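Local coordinates for cellulase CEL9M (Clostridium cellulolyticum, PDB 1IA6), which probably hydrolyses internal beta-1,4-glucosidic linkages in cellulose and related beta-glucans, as a family 9 glycoside hydrolase with an all-helical barrel catalytic module, at residues Leu10-Ile14 and Ser84-Asn90; Leu78-Lys82 and Leu318-Lys322; Thr114-Gln118 and Pro150-Leu155; Leu213-Thr218 and Ala233-Ile237; Asn283-Trp287 and Glu313-Met317. All blocks are in the same frame, centred on the assembly; numbering follows the deposited sequence.

Contact 1: residues Leu10-Ile14 and Ser84-Asn90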
# COMPACT_ATOMS: atom_id res chain seq x y z
N LEU A 10 9.55 0.01 12.36
CA LEU A 10 8.12 0.29 12.22
C LEU A 10 7.88 1.79 12.19
O LEU A 10 7.20 2.30 11.29
CB LEU A 10 7.33 -0.34 13.37
CG LEU A 10 5.82 -0.04 13.35
CD1 LEU A 10 5.21 -0.56 12.05
CD2 LEU A 10 5.16 -0.68 14.55
N LYS A 11 8.44 2.50 13.16
CA LYS A 11 8.28 3.95 13.23
C LYS A 11 8.73 4.60 11.93
O LYS A 11 8.05 5.46 11.38
CB LYS A 11 9.10 4.54 14.38
CG LYS A 11 8.97 6.06 14.49
CD LYS A 11 9.92 6.66 15.52
CE LYS A 11 11.37 6.60 15.06
NZ LYS A 11 12.29 7.30 16.01
N ASP A 12 9.90 4.19 11.44
CA ASP A 12 10.43 4.74 10.20
C ASP A 12 9.53 4.45 9.00
O ASP A 12 9.29 5.34 8.18
CB ASP A 12 11.82 4.19 9.89
CG ASP A 12 12.88 4.68 10.85
OD1 ASP A 12 12.68 5.72 11.51
OD2 ASP A 12 13.94 4.02 10.94
N SER A 13 9.03 3.22 8.89
CA SER A 13 8.18 2.83 7.76
C SER A 13 6.89 3.64 7.68
O SER A 13 6.33 3.84 6.60
CB SER A 13 7.88 1.33 7.81
OG SER A 13 7.06 1.00 8.92
N ILE A 14 6.41 4.11 8.83
CA ILE A 14 5.20 4.91 8.88
C ILE A 14 5.54 6.35 8.51
O ILE A 14 4.79 7.02 7.79
CB ILE A 14 4.57 4.89 10.28
CG1 ILE A 14 4.13 3.47 10.63
CG2 ILE A 14 3.40 5.87 10.35
CD1 ILE A 14 3.79 3.27 12.10
N SER A 84 0.71 -3.70 18.56
CA SER A 84 2.07 -3.36 18.14
C SER A 84 2.25 -1.86 17.99
O SER A 84 3.31 -1.32 18.32
CB SER A 84 2.41 -4.05 16.82
OG SER A 84 2.36 -5.46 16.97
N PHE A 85 1.23 -1.18 17.47
CA PHE A 85 1.31 0.27 17.30
C PHE A 85 1.19 0.99 18.65
O PHE A 85 1.93 1.94 18.92
CB PHE A 85 0.21 0.76 16.35
CG PHE A 85 0.34 0.25 14.94
CD1 PHE A 85 -0.12 -1.02 14.60
CD2 PHE A 85 0.92 1.04 13.95
CE1 PHE A 85 -0.00 -1.50 13.29
CE2 PHE A 85 1.04 0.58 12.64
CZ PHE A 85 0.58 -0.69 12.31
N ASP A 86 0.27 0.53 19.49
CA ASP A 86 0.09 1.16 20.81
C ASP A 86 1.36 1.05 21.65
O ASP A 86 1.83 2.04 22.20
CB ASP A 86 -1.06 0.51 21.58
CG ASP A 86 -2.42 0.82 20.99
OD1 ASP A 86 -2.56 1.86 20.31
OD2 ASP A 86 -3.36 0.04 21.23
N ALA A 87 1.89 -0.17 21.75
CA ALA A 87 3.09 -0.43 22.55
C ALA A 87 4.32 0.36 22.13
O ALA A 87 5.14 0.74 22.97
CB ALA A 87 3.40 -1.92 22.53
N THR A 88 4.45 0.62 20.83
CA THR A 88 5.60 1.37 20.33
C THR A 88 5.33 2.86 20.17
O THR A 88 6.18 3.60 19.69
CB THR A 88 6.08 0.81 18.96
OG1 THR A 88 4.99 0.83 18.03
CG2 THR A 88 6.58 -0.61 19.12
N GLY A 89 4.13 3.29 20.57
CA GLY A 89 3.78 4.70 20.47
C GLY A 89 3.65 5.21 19.04
O GLY A 89 3.92 6.39 18.77
N ASN A 90 3.21 4.35 18.13
CA ASN A 90 3.05 4.75 16.74
C ASN A 90 1.60 4.88 16.28
O ASN A 90 1.34 5.28 15.14
CB ASN A 90 3.77 3.76 15.82
CG ASN A 90 5.27 3.95 15.85
OD1 ASN A 90 5.78 5.03 15.55
ND2 ASN A 90 6.00 2.90 16.23
O HOH W 1 5.89 6.75 13.10

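Contact 2: residues Leu78-Lys82 and Leu318-Lys322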
# COMPACT_ATOMS: atom_id res chain seq x y z
N LEU A 78 -3.21 -1.93 11.08
CA LEU A 78 -3.63 -1.35 12.35
C LEU A 78 -4.74 -2.18 13.00
O LEU A 78 -4.76 -2.38 14.21
CB LEU A 78 -4.11 0.08 12.15
CG LEU A 78 -4.51 0.87 13.40
CD1 LEU A 78 -3.32 0.98 14.35
CD2 LEU A 78 -5.00 2.25 12.99
N TYR A 79 -5.66 -2.66 12.17
CA TYR A 79 -6.78 -3.46 12.65
C TYR A 79 -6.34 -4.80 13.24
O TYR A 79 -6.82 -5.21 14.30
CB TYR A 79 -7.76 -3.72 11.50
CG TYR A 79 -8.98 -4.52 11.90
CD1 TYR A 79 -10.03 -3.92 12.61
CD2 TYR A 79 -9.09 -5.87 11.58
CE1 TYR A 79 -11.15 -4.65 12.99
CE2 TYR A 79 -10.21 -6.61 11.96
CZ TYR A 79 -11.24 -6.00 12.65
OH TYR A 79 -12.35 -6.72 13.01
N GLU A 80 -5.42 -5.48 12.56
CA GLU A 80 -4.95 -6.79 13.01
C GLU A 80 -3.87 -6.77 14.08
O GLU A 80 -3.81 -7.67 14.93
CB GLU A 80 -4.42 -7.60 11.82
CG GLU A 80 -5.43 -7.86 10.70
CD GLU A 80 -6.50 -8.87 11.07
OE1 GLU A 80 -6.36 -9.57 12.09
OE2 GLU A 80 -7.49 -8.97 10.32
N PHE A 81 -3.00 -5.76 14.05
CA PHE A 81 -1.90 -5.67 15.01
C PHE A 81 -1.88 -4.37 15.80
O PHE A 81 -0.81 -3.81 16.06
CB PHE A 81 -0.56 -5.84 14.27
CG PHE A 81 -0.46 -7.10 13.46
CD1 PHE A 81 -0.51 -8.35 14.07
CD2 PHE A 81 -0.34 -7.04 12.07
CE1 PHE A 81 -0.42 -9.52 13.31
CE2 PHE A 81 -0.25 -8.20 11.31
CZ PHE A 81 -0.30 -9.45 11.93
N LYS A 82 -3.05 -3.90 16.21
CA LYS A 82 -3.16 -2.66 16.96
C LYS A 82 -2.22 -2.57 18.16
O LYS A 82 -1.64 -1.51 18.42
CB LYS A 82 -4.60 -2.47 17.43
CG LYS A 82 -4.81 -1.21 18.27
CD LYS A 82 -6.26 -1.09 18.71
CE LYS A 82 -6.42 0.01 19.75
NZ LYS A 82 -5.88 1.31 19.25
N LEU A 318 1.66 -13.71 8.51
CA LEU A 318 1.59 -13.35 9.93
C LEU A 318 0.17 -13.10 10.41
O LEU A 318 -0.16 -13.35 11.57
CB LEU A 318 2.48 -12.13 10.22
CG LEU A 318 3.98 -12.37 10.08
CD1 LEU A 318 4.74 -11.16 10.59
CD2 LEU A 318 4.39 -13.62 10.86
N VAL A 319 -0.69 -12.58 9.53
CA VAL A 319 -2.08 -12.34 9.91
C VAL A 319 -2.71 -13.72 10.11
O VAL A 319 -3.46 -13.94 11.06
CB VAL A 319 -2.84 -11.57 8.82
CG1 VAL A 319 -4.31 -11.46 9.18
CG2 VAL A 319 -2.23 -10.18 8.66
N TYR A 320 -2.40 -14.64 9.20
CA TYR A 320 -2.91 -16.00 9.27
C TYR A 320 -2.46 -16.67 10.57
O TYR A 320 -3.23 -17.40 11.20
CB TYR A 320 -2.38 -16.81 8.08
CG TYR A 320 -2.78 -18.26 8.09
CD1 TYR A 320 -4.07 -18.66 7.73
CD2 TYR A 320 -1.87 -19.25 8.45
CE1 TYR A 320 -4.44 -20.00 7.73
CE2 TYR A 320 -2.22 -20.60 8.46
CZ TYR A 320 -3.51 -20.97 8.10
OH TYR A 320 -3.86 -22.30 8.09
N CYS A 321 -1.22 -16.42 10.97
CA CYS A 321 -0.68 -17.03 12.19
C CYS A 321 -1.35 -16.61 13.50
O CYS A 321 -1.14 -17.24 14.53
CB CYS A 321 0.83 -16.77 12.28
SG CYS A 321 1.80 -17.80 11.16
N LYS A 322 -2.14 -15.54 13.46
CA LYS A 322 -2.83 -15.10 14.66
C LYS A 322 -3.76 -16.21 15.16
O LYS A 322 -3.81 -16.50 16.36
CB LYS A 322 -3.66 -13.84 14.38
CG LYS A 322 -2.83 -12.58 14.16
CD LYS A 322 -3.72 -11.39 13.85
CE LYS A 322 -4.68 -11.08 14.99
NZ LYS A 322 -5.57 -9.93 14.67

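Contact 3: residues Thr114-Gln118 and Pro150-Leu155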
# COMPACT_ATOMS: atom_id res chain seq x y z
N THR A 114 -20.41 9.22 -8.10
CA THR A 114 -19.21 9.72 -8.77
C THR A 114 -17.98 9.59 -7.89
O THR A 114 -18.03 9.84 -6.69
CB THR A 114 -19.36 11.20 -9.16
OG1 THR A 114 -20.57 11.37 -9.90
CG2 THR A 114 -18.18 11.65 -10.00
N PHE A 115 -16.86 9.20 -8.50
CA PHE A 115 -15.61 9.08 -7.77
C PHE A 115 -14.43 9.37 -8.68
O PHE A 115 -14.17 8.61 -9.62
CB PHE A 115 -15.44 7.68 -7.18
CG PHE A 115 -14.22 7.54 -6.32
CD1 PHE A 115 -14.14 8.21 -5.10
CD2 PHE A 115 -13.14 6.76 -6.73
CE1 PHE A 115 -13.00 8.11 -4.30
CE2 PHE A 115 -11.99 6.66 -5.94
CZ PHE A 115 -11.92 7.34 -4.73
N TYR A 116 -13.72 10.46 -8.40
CA TYR A 116 -12.54 10.85 -9.16
C TYR A 116 -11.39 10.02 -8.60
O TYR A 116 -11.24 9.94 -7.38
CB TYR A 116 -12.26 12.33 -8.97
CG TYR A 116 -13.25 13.21 -9.69
CD1 TYR A 116 -13.12 13.47 -11.05
CD2 TYR A 116 -14.36 13.74 -9.02
CE1 TYR A 116 -14.05 14.24 -11.74
CE2 TYR A 116 -15.30 14.52 -9.71
CZ TYR A 116 -15.14 14.76 -11.06
OH TYR A 116 -16.06 15.52 -11.75
N TYR A 117 -10.59 9.41 -9.48
CA TYR A 117 -9.51 8.58 -8.97
C TYR A 117 -8.10 8.77 -9.52
O TYR A 117 -7.20 8.01 -9.19
CB TYR A 117 -9.92 7.10 -9.05
CG TYR A 117 -10.17 6.55 -10.44
CD1 TYR A 117 -9.11 6.21 -11.28
CD2 TYR A 117 -11.47 6.31 -10.88
CE1 TYR A 117 -9.34 5.62 -12.53
CE2 TYR A 117 -11.71 5.73 -12.12
CZ TYR A 117 -10.64 5.38 -12.94
OH TYR A 117 -10.88 4.78 -14.15
N GLN A 118 -7.91 9.77 -10.38
CA GLN A 118 -6.56 10.04 -10.86
C GLN A 118 -6.38 11.52 -11.13
O GLN A 118 -7.14 12.12 -11.88
CB GLN A 118 -6.18 9.25 -12.12
CG GLN A 118 -4.69 9.47 -12.45
CD GLN A 118 -4.15 8.63 -13.59
OE1 GLN A 118 -4.43 7.43 -13.69
NE2 GLN A 118 -3.34 9.25 -14.45
N PRO A 150 -16.79 2.17 -15.48
CA PRO A 150 -16.42 1.23 -14.42
C PRO A 150 -15.00 1.38 -13.87
O PRO A 150 -14.09 1.83 -14.57
CB PRO A 150 -16.62 -0.13 -15.07
CG PRO A 150 -16.21 0.14 -16.48
CD PRO A 150 -16.89 1.47 -16.78
N ALA A 151 -14.84 0.99 -12.62
CA ALA A 151 -13.55 1.02 -11.93
C ALA A 151 -13.76 0.19 -10.67
O ALA A 151 -13.42 0.62 -9.57
CB ALA A 151 -13.17 2.45 -11.58
N SER A 152 -14.33 -0.99 -10.85
CA SER A 152 -14.65 -1.89 -9.74
C SER A 152 -13.50 -2.19 -8.79
O SER A 152 -13.70 -2.28 -7.58
CB SER A 152 -15.21 -3.21 -10.28
OG SER A 152 -16.35 -2.97 -11.09
N ASP A 153 -12.29 -2.37 -9.33
CA ASP A 153 -11.16 -2.67 -8.47
C ASP A 153 -10.75 -1.46 -7.63
O ASP A 153 -10.54 -1.58 -6.42
CB ASP A 153 -9.97 -3.19 -9.31
CG ASP A 153 -9.60 -2.27 -10.47
OD1 ASP A 153 -10.42 -1.43 -10.88
OD2 ASP A 153 -8.47 -2.40 -10.98
N ILE A 154 -10.67 -0.30 -8.26
CA ILE A 154 -10.30 0.93 -7.56
C ILE A 154 -11.36 1.29 -6.52
O ILE A 154 -11.04 1.59 -5.37
CB ILE A 154 -10.13 2.09 -8.56
CG1 ILE A 154 -8.95 1.78 -9.49
CG2 ILE A 154 -9.91 3.41 -7.82
CD1 ILE A 154 -8.64 2.88 -10.49
N LEU A 155 -12.63 1.24 -6.92
CA LEU A 155 -13.73 1.56 -6.03
C LEU A 155 -13.76 0.63 -4.82
O LEU A 155 -14.04 1.07 -3.71
CB LEU A 155 -15.06 1.48 -6.79
CG LEU A 155 -15.30 2.59 -7.81
CD1 LEU A 155 -16.53 2.27 -8.66
CD2 LEU A 155 -15.49 3.91 -7.07
O HOH W 2 -13.37 4.70 -14.88

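Contact 4: residues Leu213-Thr218 and Ala233-Ile237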
# COMPACT_ATOMS: atom_id res chain seq x y z
N LEU A 213 -13.69 -6.78 -5.22
CA LEU A 213 -15.08 -6.74 -4.78
C LEU A 213 -15.29 -7.67 -3.58
O LEU A 213 -15.96 -7.30 -2.61
CB LEU A 213 -16.02 -7.17 -5.91
CG LEU A 213 -16.33 -6.11 -6.98
CD1 LEU A 213 -17.08 -6.77 -8.13
CD2 LEU A 213 -17.17 -4.99 -6.37
N ALA A 214 -14.73 -8.87 -3.65
CA ALA A 214 -14.86 -9.85 -2.58
C ALA A 214 -14.22 -9.31 -1.31
O ALA A 214 -14.79 -9.39 -0.23
CB ALA A 214 -14.20 -11.16 -2.99
N TRP A 215 -13.01 -8.77 -1.46
CA TRP A 215 -12.27 -8.18 -0.35
C TRP A 215 -13.06 -7.06 0.32
O TRP A 215 -13.22 -7.05 1.54
CB TRP A 215 -10.92 -7.68 -0.90
CG TRP A 215 -10.13 -6.74 -0.05
CD1 TRP A 215 -9.92 -5.40 -0.28
CD2 TRP A 215 -9.33 -7.07 1.10
NE1 TRP A 215 -9.04 -4.89 0.65
CE2 TRP A 215 -8.66 -5.89 1.50
CE3 TRP A 215 -9.11 -8.25 1.82
CZ2 TRP A 215 -7.79 -5.86 2.60
CZ3 TRP A 215 -8.24 -8.22 2.91
CH2 TRP A 215 -7.59 -7.03 3.29
N ALA A 216 -13.57 -6.12 -0.47
CA ALA A 216 -14.35 -5.01 0.07
C ALA A 216 -15.61 -5.52 0.76
O ALA A 216 -16.02 -4.99 1.80
CB ALA A 216 -14.73 -4.04 -1.05
N ALA A 217 -16.21 -6.56 0.19
CA ALA A 217 -17.42 -7.15 0.75
C ALA A 217 -17.18 -7.77 2.12
O ALA A 217 -18.03 -7.64 3.01
CB ALA A 217 -17.98 -8.20 -0.22
N THR A 218 -16.04 -8.42 2.31
CA THR A 218 -15.77 -9.04 3.61
C THR A 218 -15.65 -7.98 4.71
O THR A 218 -16.04 -8.22 5.85
CB THR A 218 -14.49 -9.92 3.61
OG1 THR A 218 -13.33 -9.10 3.43
CG2 THR A 218 -14.56 -10.96 2.50
N ALA A 233 -19.61 -11.66 -1.83
CA ALA A 233 -18.20 -12.03 -1.83
C ALA A 233 -17.92 -13.41 -2.41
O ALA A 233 -17.00 -13.56 -3.22
CB ALA A 233 -17.64 -11.94 -0.42
N GLU A 234 -18.69 -14.41 -2.01
CA GLU A 234 -18.46 -15.75 -2.51
C GLU A 234 -18.68 -15.85 -4.02
O GLU A 234 -18.08 -16.69 -4.69
CB GLU A 234 -19.36 -16.75 -1.78
CG GLU A 234 -19.10 -16.78 -0.28
CD GLU A 234 -19.40 -18.13 0.34
OE1 GLU A 234 -18.65 -19.09 0.05
OE2 GLU A 234 -20.38 -18.23 1.11
N GLN A 235 -19.54 -14.99 -4.54
CA GLN A 235 -19.83 -14.97 -5.97
C GLN A 235 -18.75 -14.22 -6.75
O GLN A 235 -18.29 -14.68 -7.79
CB GLN A 235 -21.19 -14.32 -6.20
CG GLN A 235 -21.60 -14.20 -7.65
CD GLN A 235 -22.89 -13.42 -7.83
OE1 GLN A 235 -22.96 -12.49 -8.62
NE2 GLN A 235 -23.92 -13.81 -7.08
N PHE A 236 -18.32 -13.08 -6.23
CA PHE A 236 -17.30 -12.28 -6.91
C PHE A 236 -15.91 -12.90 -6.95
O PHE A 236 -15.19 -12.76 -7.94
CB PHE A 236 -17.20 -10.89 -6.27
CG PHE A 236 -18.45 -10.07 -6.38
CD1 PHE A 236 -19.19 -10.07 -7.56
CD2 PHE A 236 -18.87 -9.28 -5.32
CE1 PHE A 236 -20.34 -9.29 -7.67
CE2 PHE A 236 -20.02 -8.50 -5.42
CZ PHE A 236 -20.76 -8.51 -6.60
N ILE A 237 -15.52 -13.60 -5.89
CA ILE A 237 -14.19 -14.18 -5.87
C ILE A 237 -14.02 -15.32 -6.88
O ILE A 237 -12.90 -15.69 -7.22
CB ILE A 237 -13.82 -14.68 -4.46
CG1 ILE A 237 -12.31 -14.91 -4.37
CG2 ILE A 237 -14.59 -15.96 -4.13
CD1 ILE A 237 -11.79 -15.15 -2.97

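Contact 5: residues Asn283-Trp287 and Glu313-Met317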
# COMPACT_ATOMS: atom_id res chain seq x y z
N ASN A 283 -1.15 -21.36 -1.81
CA ASN A 283 -0.28 -20.20 -1.95
C ASN A 283 0.89 -20.24 -0.98
O ASN A 283 2.03 -20.00 -1.37
CB ASN A 283 -1.07 -18.91 -1.77
CG ASN A 283 -0.18 -17.68 -1.77
OD1 ASN A 283 0.21 -17.19 -0.72
ND2 ASN A 283 0.15 -17.19 -2.96
N PHE A 284 0.62 -20.56 0.28
CA PHE A 284 1.68 -20.63 1.28
C PHE A 284 2.70 -21.71 0.95
O PHE A 284 3.90 -21.47 0.99
CB PHE A 284 1.10 -20.87 2.67
CG PHE A 284 0.35 -19.68 3.24
CD1 PHE A 284 0.36 -18.45 2.58
CD2 PHE A 284 -0.32 -19.79 4.45
CE1 PHE A 284 -0.30 -17.35 3.13
CE2 PHE A 284 -0.99 -18.69 5.00
CZ PHE A 284 -0.97 -17.47 4.34
N ASN A 285 2.22 -22.91 0.61
CA ASN A 285 3.11 -24.01 0.28
C ASN A 285 3.89 -23.73 -0.99
O ASN A 285 5.02 -24.20 -1.16
CB ASN A 285 2.34 -25.32 0.15
CG ASN A 285 1.86 -25.85 1.49
OD1 ASN A 285 2.53 -25.66 2.51
ND2 ASN A 285 0.72 -26.53 1.49
N TYR A 286 3.29 -22.95 -1.89
CA TYR A 286 3.95 -22.60 -3.14
C TYR A 286 5.14 -21.69 -2.83
O TYR A 286 6.22 -21.85 -3.40
CB TYR A 286 2.96 -21.90 -4.07
CG TYR A 286 3.52 -21.58 -5.44
CD1 TYR A 286 4.23 -20.40 -5.66
CD2 TYR A 286 3.36 -22.46 -6.50
CE1 TYR A 286 4.77 -20.11 -6.91
CE2 TYR A 286 3.90 -22.19 -7.76
CZ TYR A 286 4.60 -21.01 -7.96
OH TYR A 286 5.12 -20.73 -9.20
N TRP A 287 4.94 -20.74 -1.92
CA TRP A 287 6.02 -19.83 -1.55
C TRP A 287 7.12 -20.52 -0.76
O TRP A 287 8.28 -20.14 -0.83
CB TRP A 287 5.47 -18.65 -0.74
CG TRP A 287 5.09 -17.49 -1.60
CD1 TRP A 287 4.02 -17.41 -2.44
CD2 TRP A 287 5.83 -16.27 -1.77
NE1 TRP A 287 4.04 -16.22 -3.13
CE2 TRP A 287 5.14 -15.50 -2.74
CE3 TRP A 287 7.00 -15.76 -1.21
CZ2 TRP A 287 5.60 -14.24 -3.15
CZ3 TRP A 287 7.45 -14.51 -1.62
CH2 TRP A 287 6.75 -13.77 -2.58
N GLU A 313 3.82 -10.88 1.15
CA GLU A 313 3.47 -12.28 1.42
C GLU A 313 3.69 -12.57 2.90
O GLU A 313 2.89 -13.25 3.54
CB GLU A 313 4.32 -13.22 0.57
CG GLU A 313 4.04 -14.71 0.77
CD GLU A 313 2.71 -15.17 0.20
OE1 GLU A 313 2.12 -14.46 -0.64
OE2 GLU A 313 2.25 -16.28 0.58
N SER A 314 4.78 -12.04 3.46
CA SER A 314 5.09 -12.27 4.86
C SER A 314 4.00 -11.68 5.77
O SER A 314 3.65 -12.26 6.79
CB SER A 314 6.45 -11.67 5.21
OG SER A 314 7.48 -12.32 4.48
N MET A 315 3.46 -10.53 5.38
CA MET A 315 2.41 -9.91 6.18
C MET A 315 1.17 -10.81 6.22
O MET A 315 0.58 -11.01 7.29
CB MET A 315 2.02 -8.54 5.61
CG MET A 315 0.92 -7.86 6.41
SD MET A 315 0.19 -6.44 5.60
CE MET A 315 -1.33 -6.30 6.53
N VAL A 316 0.77 -11.33 5.07
CA VAL A 316 -0.40 -12.21 5.00
C VAL A 316 -0.19 -13.44 5.87
O VAL A 316 -1.09 -13.86 6.60
CB VAL A 316 -0.69 -12.65 3.55
CG1 VAL A 316 -1.90 -13.57 3.51
CG2 VAL A 316 -0.93 -11.42 2.68
N MET A 317 1.00 -14.03 5.81
CA MET A 317 1.31 -15.20 6.61
C MET A 317 1.22 -14.90 8.11
O MET A 317 0.76 -15.73 8.88
CB MET A 317 2.71 -15.73 6.29
CG MET A 317 2.85 -16.27 4.88
SD MET A 317 4.51 -16.90 4.59
CE MET A 317 4.20 -17.99 3.18

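Contact 1: residues Leu10-Ile14 and Ser84-Asn90
N90, I14, L10 and K11 meet where helix 6-15 packs on the C-terminal end of helix 82-87. That end is a Schellman motif: G89 has positive phi, and the turn is closed by the backbone bonds from N90 N to F85 O and from G89 N to D86 O. The fold here is the all-helical (alpha/alpha)6 barrel of glycoside hydrolase family 9.

The apolar part involves L10, I14 and F85. I14 CD1 sits at the edge of the F85 ring, 3.9 Å from CE2, and also touches N90 CB. L10 CD1 approaches the same ring obliquely, near F85 CE2. L10 lies alongside the N90 side chain, running the other way, and its CD2 reaches T88 OG1 at 3.8 Å. S77 and L78 of helix 64-80 and A424 of helix 413-429 also pack on F85.

The direct polar bonds lie within 84-90. With OG1 between the backbone N and the carbonyl carbon (chi1 56°), the T88 hydroxyl reaches back and donates to S84 O at 2.7 Å, in the carbonyl plane. T88 OG1 in turn accepts from N90 ND2 at 2.9 Å, tilted from the amide plane. This bond and a water on OD1 together hold the N90 amide. N90 OD1 also lies 3.5 Å from K11 CG. The water bridges the two segments, donating to N90 OD1 and to K11 O, each at 3.0 Å.

Contact 2: residues Leu78-Lys82 and Leu318-Lys322
K322 reaches across from helix 306-323 to E80, near the C-terminal end of helix 64-80. Its chain is straight as far as CD and bends at chi3 (61°). The bend turns NZ onto two oxygens of the same residue. One is the carboxylate oxygen E80 OE1, 2.7 Å from K322 NZ in a salt bridge and met nearly along its C-O bond. The other is the backbone E80 O, 2.9 Å from K322 NZ, approached in the carbonyl plane on a lone pair. The ammonium group is thus gripped by both the side chain and the main chain of E80.

The E80 chain bends at chi2 (-72°). The E80 and V319 side chains cross at about a right angle, with V319 CG1 3.9 Å from E80 CD. The second carboxylate oxygen, OE2, is held by W76 NE1.

F81 lies next to this pair. E80 CB covers one face of its ring, over the centre. The ring points its outer edge at the opposite helix. L318 O lies near the ring plane there, 3.9 Å from F81 CZ. V319 CG2 comes to F81 CE2 obliquely at 3.9 Å. The methylene K322 CD also approaches obliquely, 3.8 Å from F81 CE1. Beyond the two segments, A424 and K428 of helix 413-429 pack on F81.

The contact ties the C-terminal end of helix 64-80, and the turn after it, to helix 306-323 within the (alpha/alpha)6 barrel of family 9 cellulases.

Contact 3: residues Thr114-Gln118 and Pro150-Leu155
The Y117 ring takes I154 CD1 on one face. The methyl lies 3.8 Å from the ring centroid, offset toward CD1 and CE1, in a CH-pi contact. A151 CB comes in obliquely, 3.6 Å from Y117 CE2, and a water lies in the ring plane at the hydroxyl end. The F115 ring has I154 CG2 at its edge, while L155 CD2 approaches obliquely, 3.7 Å from F115 CD2.

The contact packs strand 115-119 on the start of helix 152-169. This strand is the central one of a small three-stranded antiparallel sheet beside the helical barrel of the family 9 module. A151 is the N-cap residue of the helix.

F115 and Y117, two apart on the strand, both turn toward the helix. With CG between the backbone N and carbonyl carbon (chi1 63°), Y117 turns its ring face to I154 CD1. The Y117 and I154 side chains cross at about a right angle, whereas F115 and L155 slide past each other in opposite directions. L187 of helix 174-193 packs on both F115 and L155.

Y117 OH is hydrogen-bonded to N199 N and to a water 2.6 Å away, and that water donates to P150 O at 3.0 Å.

Contact 4: residues Leu213-Thr218 and Ala233-Ile237
Consecutive helices 210-224 and 228-236, a helix pair of the family 9 barrel module, come so close that the CA atoms of A214 and A233 are 4.1 Å apart. Small residues line this approach. A217 CB meets A233 CB at 3.8 Å. A214 CB lies against the main chain, 3.7 Å from A233 O, and also touches I237 CB at 3.8 Å. T218 CG2 makes a looser contact with A233 CB.

The larger side chains, L213 and F236, meet at one end. L213 CD1 stands over the centre of the F236 ring, 3.9 Å from the centroid and only 10° off the normal, in a CH-pi contact. L213 CB adds a second touch, 3.6 Å from F236 CD2. With its CG beside the backbone N (chi1 -79°), L213 holds the methyl above the ring face. Y188 and K192 of helix 174-193 also pack on F236.

T218 OG1 turns back to its own helix and donates to W215 O at 2.8 Å. Segment 213-218 directly follows D211 and D212, two ligands of the bound calcium ion.

Across the two segments the contact is apolar. Its cohesion comes mainly from close packing of alanines with I237 and from L213 on the F236 ring, so it depends on shape rather than charge.

Contact 5: residues Asn283-Trp287 and Glu313-Met317
E313 leaves helix 306-323 and runs across the indole of W287 on helix 274-289. CB lies over the six-membered part, 4.0 Å from W287 CH2. CG sits over the middle of the indole, 3.5 Å from W287 CD2, in a CH-pi contact. The bend at chi2 (72°) brings CD over the indole, and chi3 leaves the carboxylate plane 4° from it. OE1 is hydrogen-bonded to T253 OG1. OE2 is 2.6 Å from N283 OD1, and it also lies at the edge of the F284 ring, 3.5 Å from CD1. That ring stands nearly upright to the carboxylate.

M317 covers a face of F284. Its CG is 4.1 Å from the ring centroid, and SD follows farther above the same ring in a Met-aromatic contact. V316 CG1 is at the ring edge. The short helix segments cross at -131°, within the helical barrel of this family 9 enzyme.

N283 ND2 bonds to D250 O and W252 O, which helps to set its amide; W252 O also accepts from W287 NE1. The E313 carboxylate is buried among rings and beside an amide oxygen. Such surroundings would probably raise its pKa and favour a protonated acid.

In the fold
Contacts 1, 2 and 5 form a continuous chain of packing. Contacts 1 and 2 touch through F85 CE1 and L78 CA, 3.7 Å apart, where helix 64-80 is followed by helix 82-87. Contacts 2 and 5 share helix 306-323 and touch through Y320 CG and F284 CE2 at 3.6 Å. Contacts 3 and 4 come within about 5 Å at their nearest atoms but do not touch. Both lie near the calcium site: the side chains of I154 and L213 are each about 9 Å from the ion. Contacts 1 and 3 lie on opposite sides of the chain's centre, with their centres 31 Å apart. Contacts 1, 2 and 5 lie away from the predicted catalytic residues D401 and E410.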